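Local atomic coordinates of pili retraction protein PilT (Thermus thermophilus, PDB entry 5FL3), a protein that probably binds and hydrolyses ATP to power retraction of type IV pili, as a member of the GspE family of secretion ATPases. Residues L51-V56 with R98-L103; D193-G198 with V212-D217; A223-A228 with R263-E268. One frame throughout, in Å; residues are numbered along the deposited sequence.

Contact 1. Residues L51-V56 with R98-L103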
loop_
_atom_site.group_PDB
_atom_site.type_symbol
_atom_site.label_atom_id
_atom_site.label_comp_id
_atom_site.label_asym_id
_atom_site.label_seq_id
_atom_site.Cartn_x
_atom_site.Cartn_y
_atom_site.Cartn_z
ATOM N N LEU A 51 -24.219 -2.581 19.807
ATOM C CA LEU A 51 -23.988 -3.971 20.179
ATOM C C LEU A 51 -23.801 -4.083 21.692
ATOM O O LEU A 51 -23.164 -3.226 22.311
ATOM C CB LEU A 51 -22.756 -4.527 19.455
ATOM C CG LEU A 51 -22.815 -4.545 17.931
ATOM C CD1 LEU A 51 -21.447 -4.287 17.358
ATOM C CD2 LEU A 51 -23.371 -5.861 17.403
ATOM N N THR A 52 -24.346 -5.133 22.291
ATOM C CA THR A 52 -24.113 -5.393 23.708
ATOM C C THR A 52 -22.953 -6.358 23.837
ATOM O O THR A 52 -22.627 -7.070 22.876
ATOM C CB THR A 52 -25.357 -5.993 24.399
ATOM O OG1 THR A 52 -25.610 -7.300 23.865
ATOM C CG2 THR A 52 -26.588 -5.084 24.204
ATOM N N PRO A 53 -22.314 -6.388 25.013
ATOM C CA PRO A 53 -21.269 -7.389 25.231
ATOM C C PRO A 53 -21.752 -8.791 24.848
ATOM O O PRO A 53 -21.034 -9.548 24.161
ATOM C CB PRO A 53 -20.999 -7.295 26.732
ATOM C CG PRO A 53 -21.355 -5.889 27.078
ATOM C CD PRO A 53 -22.412 -5.430 26.127
ATOM N N LYS A 54 -22.975 -9.116 25.269
ATOM C CA LYS A 54 -23.543 -10.427 24.994
ATOM C C LYS A 54 -23.585 -10.700 23.489
ATOM O O LYS A 54 -23.202 -11.779 23.052
ATOM C CB LYS A 54 -24.936 -10.558 25.616
ATOM C CG LYS A 54 -25.142 -11.898 26.331
ATOM C CD LYS A 54 -25.860 -11.740 27.677
ATOM C CE LYS A 54 -25.819 -13.050 28.471
ATOM N NZ LYS A 54 -26.487 -12.973 29.809
ATOM N N GLU A 55 -24.005 -9.718 22.698
ATOM C CA GLU A 55 -24.085 -9.912 21.255
ATOM C C GLU A 55 -22.716 -10.050 20.600
ATOM O O GLU A 55 -22.559 -10.854 19.681
ATOM C CB GLU A 55 -24.832 -8.766 20.602
ATOM C CG GLU A 55 -26.323 -8.791 20.785
ATOM C CD GLU A 55 -26.926 -7.440 20.482
ATOM O OE1 GLU A 55 -26.360 -6.439 20.977
ATOM O OE2 GLU A 55 -27.934 -7.367 19.744
ATOM N N VAL A 56 -21.733 -9.264 21.048
ATOM C CA VAL A 56 -20.399 -9.359 20.450
ATOM C C VAL A 56 -19.825 -10.745 20.721
ATOM O O VAL A 56 -19.297 -11.386 19.824
ATOM C CB VAL A 56 -19.427 -8.271 20.965
ATOM C CG1 VAL A 56 -18.062 -8.433 20.308
ATOM C CG2 VAL A 56 -19.977 -6.894 20.674
ATOM N N ARG A 98 -12.622 -3.401 28.205
ATOM C CA ARG A 98 -13.559 -3.075 29.282
ATOM C C ARG A 98 -14.477 -4.248 29.640
ATOM O O ARG A 98 -15.701 -4.100 29.767
ATOM C CB ARG A 98 -14.365 -1.828 28.915
ATOM C CG ARG A 98 -13.492 -0.574 28.924
ATOM C CD ARG A 98 -14.263 0.677 28.601
ATOM N NE ARG A 98 -15.492 0.761 29.375
ATOM C CZ ARG A 98 -16.388 1.734 29.245
ATOM N NH1 ARG A 98 -16.175 2.719 28.370
ATOM N NH2 ARG A 98 -17.490 1.723 29.992
ATOM N N GLY A 99 -13.859 -5.416 29.795
ATOM C CA GLY A 99 -14.547 -6.617 30.225
ATOM C C GLY A 99 -15.292 -7.304 29.100
ATOM O O GLY A 99 -15.977 -8.310 29.300
ATOM N N SER A 100 -15.149 -6.767 27.899
ATOM C CA SER A 100 -16.009 -7.217 26.825
ATOM C C SER A 100 -15.212 -7.619 25.603
ATOM O O SER A 100 -14.123 -7.076 25.360
ATOM C CB SER A 100 -17.005 -6.121 26.476
ATOM O OG SER A 100 -17.734 -6.503 25.342
ATOM N N PHE A 101 -15.740 -8.571 24.840
ATOM C CA PHE A 101 -15.090 -8.951 23.584
ATOM C C PHE A 101 -15.272 -7.865 22.540
ATOM O O PHE A 101 -16.276 -7.133 22.527
ATOM C CB PHE A 101 -15.610 -10.286 23.043
ATOM C CG PHE A 101 -15.034 -11.486 23.741
ATOM C CD1 PHE A 101 -13.663 -11.693 23.778
ATOM C CD2 PHE A 101 -15.856 -12.404 24.378
ATOM C CE1 PHE A 101 -13.114 -12.800 24.436
ATOM C CE2 PHE A 101 -15.314 -13.519 25.031
ATOM C CZ PHE A 101 -13.944 -13.714 25.055
ATOM N N GLY A 102 -14.263 -7.747 21.689
ATOM C CA GLY A 102 -14.314 -6.881 20.529
ATOM C C GLY A 102 -13.884 -7.671 19.313
ATOM O O GLY A 102 -13.240 -8.711 19.424
ATOM N N LEU A 103 -14.220 -7.174 18.134
ATOM C CA LEU A 103 -13.925 -7.903 16.921
ATOM C C LEU A 103 -13.604 -6.935 15.798
ATOM O O LEU A 103 -14.354 -5.987 15.535
ATOM C CB LEU A 103 -15.109 -8.788 16.549
ATOM C CG LEU A 103 -14.870 -10.091 15.791
ATOM C CD1 LEU A 103 -13.885 -10.947 16.544
ATOM C CD2 LEU A 103 -16.191 -10.838 15.575
HETATM O O HOH W 1 -18.417 -9.793 25.576
#
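The flat peptide group between Phe-101 and Gly-102 is met over one face by a methyl of Val-56, whose CG1 lies 3.6 Å from Phe-101 C. The same methyl reaches the flanking carbons as well, with Val-56 CG1 4.1 Å from Phe-101 CB and 4.1 Å from Gly-102 CA, whereas the aromatic ring of Phe-101 leads away from 51-56. This is the branch that stands anti to the backbone N of Val-56 (chi1 180°), while CG2 keeps beside that nitrogen and is farther from the Phe-101 carbonyl. Beside this packing, Pro-53 CB lies 3.6 Å from Ser-100 OG. That hydroxyl donates within its own strand, from Ser-100 OG to Phe-101 O over 3.2 Å, and approaches the oxygen tilted 26° out of the carbonyl plane.

No direct hydrogen bond joins the two segments, but a water does the work of one. It donates to Pro-53 O at 3.0 Å and accepts from Phe-101 N at 3.0 Å, linking the first turn of the helix to the strand backbone. A capping box formed by Thr-52 and Glu-55 holds this turn: Glu-55 N donates to Thr-52 OG1, and Glu-55 OE1 is gripped twice, by Thr-52 N at 2.7 Å nearly along its C-O axis and by Thr-52 OG1 from above the carboxylate plane.

Helix 53-63 thus begins over strand 100-108 of the antiparallel sheet, and farther along the two elements Leu-103 packs on Ile-59 and Leu-63. Phe-101 packs against Leu-94 and Arg-96 of strand 88-97, whereas Pro-53 and Ser-100 share Ala-31 beyond strand 26-30.

Contact 2. Residues D193-G198 with V212-D217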
loop_
_atom_site.group_PDB
_atom_site.type_symbol
_atom_site.label_atom_id
_atom_site.label_comp_id
_atom_site.label_asym_id
_atom_site.label_seq_id
_atom_site.Cartn_x
_atom_site.Cartn_y
_atom_site.Cartn_z
ATOM N N ASP A 193 9.102 -15.349 9.470
ATOM C CA ASP A 193 9.185 -14.537 10.692
ATOM C C ASP A 193 9.140 -13.034 10.494
ATOM O O ASP A 193 8.564 -12.327 11.301
ATOM C CB ASP A 193 10.447 -14.894 11.469
ATOM C CG ASP A 193 10.387 -16.301 12.026
ATOM O OD1 ASP A 193 9.264 -16.740 12.363
ATOM O OD2 ASP A 193 11.433 -16.981 12.100
ATOM N N SER A 194 9.732 -12.539 9.418
ATOM C CA SER A 194 9.833 -11.097 9.223
ATOM C C SER A 194 10.011 -10.755 7.760
ATOM O O SER A 194 10.212 -11.644 6.939
ATOM C CB SER A 194 11.007 -10.523 10.024
ATOM O OG SER A 194 12.254 -10.984 9.515
ATOM N N PHE A 195 9.964 -9.461 7.452
ATOM C CA PHE A 195 10.339 -8.968 6.132
ATOM C C PHE A 195 11.750 -9.367 5.785
ATOM O O PHE A 195 12.026 -9.745 4.645
ATOM C CB PHE A 195 10.210 -7.456 6.049
ATOM C CG PHE A 195 8.797 -6.988 6.075
ATOM C CD1 PHE A 195 7.886 -7.450 5.126
ATOM C CD2 PHE A 195 8.364 -6.096 7.045
ATOM C CE1 PHE A 195 6.563 -7.023 5.149
ATOM C CE2 PHE A 195 7.048 -5.668 7.081
ATOM C CZ PHE A 195 6.142 -6.126 6.132
ATOM N N TYR A 196 12.639 -9.293 6.770
ATOM C CA TYR A 196 14.035 -9.595 6.517
ATOM C C TYR A 196 14.196 -11.069 6.170
ATOM O O TYR A 196 14.808 -11.398 5.157
ATOM C CB TYR A 196 14.926 -9.229 7.710
ATOM C CG TYR A 196 16.383 -9.450 7.388
ATOM C CD1 TYR A 196 17.098 -8.518 6.645
ATOM C CD2 TYR A 196 17.036 -10.610 7.786
ATOM C CE1 TYR A 196 18.427 -8.732 6.314
ATOM C CE2 TYR A 196 18.375 -10.830 7.466
ATOM C CZ TYR A 196 19.061 -9.890 6.733
ATOM O OH TYR A 196 20.383 -10.106 6.412
ATOM N N THR A 197 13.638 -11.943 7.007
ATOM C CA THR A 197 13.677 -13.392 6.782
ATOM C C THR A 197 13.126 -13.751 5.412
ATOM O O THR A 197 13.696 -14.551 4.665
ATOM C CB THR A 197 12.866 -14.130 7.849
ATOM O OG1 THR A 197 13.499 -13.938 9.116
ATOM C CG2 THR A 197 12.839 -15.601 7.567
ATOM N N GLY A 198 11.997 -13.142 5.094
ATOM C CA GLY A 198 11.366 -13.392 3.823
ATOM C C GLY A 198 12.236 -12.907 2.682
ATOM O O GLY A 198 12.402 -13.623 1.699
ATOM N N VAL A 212 8.507 -6.601 -1.116
ATOM C CA VAL A 212 8.654 -6.475 0.321
ATOM C C VAL A 212 7.679 -5.421 0.797
ATOM O O VAL A 212 7.905 -4.240 0.537
ATOM C CB VAL A 212 10.068 -6.031 0.715
ATOM C CG1 VAL A 212 10.326 -6.349 2.171
ATOM C CG2 VAL A 212 11.099 -6.670 -0.184
ATOM N N GLY A 213 6.614 -5.839 1.487
ATOM C CA GLY A 213 5.512 -4.956 1.865
ATOM C C GLY A 213 5.920 -3.614 2.452
ATOM O O GLY A 213 5.337 -2.580 2.130
ATOM N N GLU A 214 6.929 -3.626 3.318
ATOM C CA GLU A 214 7.495 -2.388 3.841
ATOM C C GLU A 214 8.893 -2.621 4.373
ATOM O O GLU A 214 9.268 -3.755 4.656
ATOM C CB GLU A 214 6.601 -1.792 4.925
ATOM C CG GLU A 214 5.998 -2.798 5.835
ATOM C CD GLU A 214 4.860 -2.249 6.678
ATOM O OE1 GLU A 214 5.052 -1.196 7.325
ATOM O OE2 GLU A 214 3.786 -2.898 6.701
ATOM N N MET A 215 9.663 -1.536 4.459
ATOM C CA MET A 215 11.052 -1.558 4.921
ATOM C C MET A 215 11.194 -0.714 6.187
ATOM O O MET A 215 10.964 0.490 6.169
ATOM C CB MET A 215 11.993 -1.032 3.840
ATOM C CG MET A 215 11.835 -1.710 2.491
ATOM S SD MET A 215 12.783 -0.914 1.155
ATOM C CE MET A 215 12.446 0.824 1.476
ATOM N N ARG A 216 11.576 -1.338 7.286
ATOM C CA ARG A 216 11.564 -0.657 8.579
ATOM C C ARG A 216 12.984 -0.603 9.162
ATOM O O ARG A 216 13.355 0.318 9.874
ATOM C CB ARG A 216 10.578 -1.368 9.522
ATOM C CG ARG A 216 9.352 -1.945 8.771
ATOM C CD ARG A 216 8.432 -2.823 9.632
ATOM N NE ARG A 216 7.523 -2.027 10.450
ATOM C CZ ARG A 216 7.465 -2.090 11.779
ATOM N NH1 ARG A 216 8.264 -2.935 12.433
ATOM N NH2 ARG A 216 6.612 -1.315 12.456
ATOM N N ASP A 217 13.774 -1.604 8.807
ATOM C CA ASP A 217 15.169 -1.716 9.189
ATOM C C ASP A 217 16.103 -1.018 8.225
ATOM O O ASP A 217 15.760 -0.801 7.071
ATOM C CB ASP A 217 15.563 -3.188 9.237
ATOM C CG ASP A 217 14.939 -3.896 10.377
ATOM O OD1 ASP A 217 14.930 -3.307 11.472
ATOM O OD2 ASP A 217 14.460 -5.036 10.193
#
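Phe-195, whose ring is pressed against 212-217, starts helix 195-202 immediately after its N-cap residue, Ser-194. The cap bond runs from Thr-197 N to Ser-194 OG, 3.0 Å long and almost straight at 177°, and it secures the helix turn from which the ring projects.

Across the contact the interaction is packing, without hydrogen bonds. Over one face of the Phe-195 ring stands Glu-214 O, 3.4 Å above the plane and shifted toward the rim. Arg-216 comes to the edge with the aliphatic part of its chain, its CD 4.1 Å from Phe-195 CE2 and near the ring plane. Glu-214 CG touches the far end of the ring, at Phe-195 CE2 and CZ. A first torsion of 39° places this methylene between the backbone N and carbonyl carbon; the chain then runs on extended, and the carboxylate plane is turned 37° from the ring. Val-212 CG1 packs obliquely 4.0 Å from Phe-195 CD1, and the backbone supplies Gly-213 N, 3.8 Å from Phe-195 CE1.

Segment 212-217 ends the signature of the secretion-ATPase family, and Glu-214 probably corresponds to the Walker B glutamate of this family. Phe-195 thus packs against the loop that carries Glu-214, whose side chain is about 8 Å from the bound ADP.

Strand 209-212 runs between strands 164-169 and 233-238, and Val-212 O and Gly-213 O accept from the hydroxyls of Ser-236 and Thr-237. Phe-195 also packs on Asp-170 and Val-188, while Tyr-196 meets Glu-219 and Thr-220 of helix 218-230.

Contact 3. Residues A223-A228 with R263-E268; sequences AALMAA and RVLLAE
This is an apolar helix-helix contact beside the mixed sheet of the ATPase core, joining helix 218-230 to helix 259-269. The two short segments cross at 51° with their axes 9.7 Å apart, and four side chains carry the packing. Leu-225 has the central place on its helix. Its CB meets Leu-265 CD2 at 3.6 Å, and its CD1 reaches the same methyl at 3.9 Å, while its other branch, CD2, turns to Leu-266 CD1, also 3.9 Å away. One leucine thus touches two consecutive residues of the facing helix, a separate methyl branch serving Leu-266.

Leu-265 stretches across the gap because its CG stands anti to the backbone N (chi1 -177°), which carries both methyls toward the partner helix. Met-226, an exposed residue, joins from the side. Its CB leaves the backbone pointing away, but bends at chi2 and chi3 bring SD back to lie 4.0 Å from Leu-265 CD1, the two side chains at about a right angle.

A polar tie flanks this apolar patch, Gln-229 NE2 donating to Glu-268 OE2, and Leu-266 continues the packing onto Ile-250 of helix 243-251. Helix 218-230 is the crossover of a right-handed beta-alpha-beta unit between parallel strands 209-212 and 233-238, a unit typical of the P-loop NTPase fold.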
loop_
_atom_site.group_PDB
_atom_site.type_symbol
_atom_site.label_atom_id
_atom_site.label_comp_id
_atom_site.label_asym_id
_atom_site.label_seq_id
_atom_site.Cartn_x
_atom_site.Cartn_y
_atom_site.Cartn_z
ATOM N N ALA A 223 19.111 -4.678 2.178
ATOM C CA ALA A 223 18.920 -5.969 1.537
ATOM C C ALA A 223 18.110 -5.775 0.281
ATOM O O ALA A 223 18.426 -6.345 -0.769
ATOM C CB ALA A 223 18.232 -6.952 2.474
ATOM N N ALA A 224 17.071 -4.952 0.391
ATOM C CA ALA A 224 16.205 -4.675 -0.740
ATOM C C ALA A 224 16.971 -3.956 -1.854
ATOM O O ALA A 224 16.782 -4.257 -3.025
ATOM C CB ALA A 224 15.017 -3.874 -0.302
ATOM N N LEU A 225 17.835 -3.015 -1.491
ATOM C CA LEU A 225 18.608 -2.281 -2.489
ATOM C C LEU A 225 19.528 -3.225 -3.230
ATOM O O LEU A 225 19.596 -3.194 -4.473
ATOM C CB LEU A 225 19.419 -1.164 -1.851
ATOM C CG LEU A 225 18.626 0.070 -1.423
ATOM C CD1 LEU A 225 19.399 0.822 -0.371
ATOM C CD2 LEU A 225 18.357 0.975 -2.592
ATOM N N MET A 226 20.226 -4.061 -2.453
ATOM C CA MET A 226 21.157 -5.056 -2.984
ATOM C C MET A 226 20.456 -6.030 -3.945
ATOM O O MET A 226 20.919 -6.274 -5.070
ATOM C CB MET A 226 21.811 -5.822 -1.835
ATOM C CG MET A 226 22.756 -4.980 -0.958
ATOM S SD MET A 226 24.102 -4.210 -1.913
ATOM C CE MET A 226 24.940 -5.668 -2.552
ATOM N N ALA A 227 19.328 -6.569 -3.487
ATOM C CA ALA A 227 18.485 -7.421 -4.299
ATOM C C ALA A 227 18.178 -6.742 -5.643
ATOM O O ALA A 227 18.241 -7.377 -6.701
ATOM C CB ALA A 227 17.213 -7.759 -3.543
ATOM N N ALA A 228 17.876 -5.447 -5.599
ATOM C CA ALA A 228 17.611 -4.667 -6.817
ATOM C C ALA A 228 18.872 -4.489 -7.660
ATOM O O ALA A 228 18.824 -4.456 -8.875
ATOM C CB ALA A 228 17.032 -3.295 -6.460
ATOM N N ARG A 263 24.048 6.476 -1.608
ATOM C CA ARG A 263 23.631 7.214 -2.807
ATOM C C ARG A 263 23.987 6.469 -4.071
ATOM O O ARG A 263 23.174 6.360 -4.992
ATOM C CB ARG A 263 24.266 8.592 -2.867
ATOM C CG ARG A 263 23.827 9.512 -1.783
ATOM C CD ARG A 263 24.049 10.942 -2.188
ATOM N NE ARG A 263 23.595 11.811 -1.120
ATOM C CZ ARG A 263 22.443 12.467 -1.145
ATOM N NH1 ARG A 263 21.652 12.352 -2.208
ATOM N NH2 ARG A 263 22.095 13.239 -0.114
ATOM N N VAL A 264 25.222 5.976 -4.123
ATOM C CA VAL A 264 25.671 5.197 -5.270
ATOM C C VAL A 264 24.734 4.016 -5.454
ATOM O O VAL A 264 24.188 3.808 -6.536
ATOM C CB VAL A 264 27.129 4.711 -5.109
ATOM C CG1 VAL A 264 27.448 3.638 -6.141
ATOM C CG2 VAL A 264 28.103 5.891 -5.233
ATOM N N LEU A 265 24.514 3.280 -4.375
ATOM C CA LEU A 265 23.614 2.135 -4.402
ATOM C C LEU A 265 22.201 2.561 -4.785
ATOM O O LEU A 265 21.572 1.940 -5.647
ATOM C CB LEU A 265 23.615 1.424 -3.050
ATOM C CG LEU A 265 22.776 0.156 -2.921
ATOM C CD1 LEU A 265 23.177 -0.905 -3.939
ATOM C CD2 LEU A 265 22.885 -0.393 -1.510
ATOM N N LEU A 266 21.705 3.626 -4.164
ATOM C CA LEU A 266 20.352 4.069 -4.459
ATOM C C LEU A 266 20.213 4.534 -5.915
ATOM O O LEU A 266 19.296 4.104 -6.624
ATOM C CB LEU A 266 19.926 5.169 -3.496
ATOM C CG LEU A 266 18.498 5.715 -3.663
ATOM C CD1 LEU A 266 17.452 4.615 -3.692
ATOM C CD2 LEU A 266 18.203 6.692 -2.556
ATOM N N ALA A 267 21.143 5.371 -6.372
ATOM C CA ALA A 267 21.060 5.923 -7.723
ATOM C C ALA A 267 21.061 4.850 -8.816
ATOM O O ALA A 267 20.320 4.967 -9.800
ATOM C CB ALA A 267 22.194 6.907 -7.962
ATOM N N GLU A 268 21.865 3.802 -8.661
ATOM C CA GLU A 268 21.996 2.866 -9.774
ATOM C C GLU A 268 20.842 1.850 -9.828
ATOM O O GLU A 268 20.427 1.440 -10.919
ATOM C CB GLU A 268 23.356 2.159 -9.735
ATOM C CG GLU A 268 23.578 1.131 -8.628
ATOM C CD GLU A 268 24.981 0.495 -8.698
ATOM O OE1 GLU A 268 25.457 0.163 -9.819
ATOM O OE2 GLU A 268 25.617 0.340 -7.629
#

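Overall arrangement
The three contacts follow one another along the chain without overlap. Contacts 2 and 3 are neighbours, their centres about 16 Å apart, and they touch: Met-215 SD packs on Ala-224 CB at 4.0 Å and Tyr-196 CE1 on Ala-223 CB at 4.2 Å. Helix 218-230, which follows the loop of contact 2, thus connects it to contact 3. Contact 2 is closest to the nucleotide, the side chain of Glu-214 being about 8 Å from ADP and about 7 Å from that of Lys-146 in the P-loop. Contact 1 belongs to the separate antiparallel sheet, its centre about 34 Å from that of contact 2 and about 49 Å from that of contact 3.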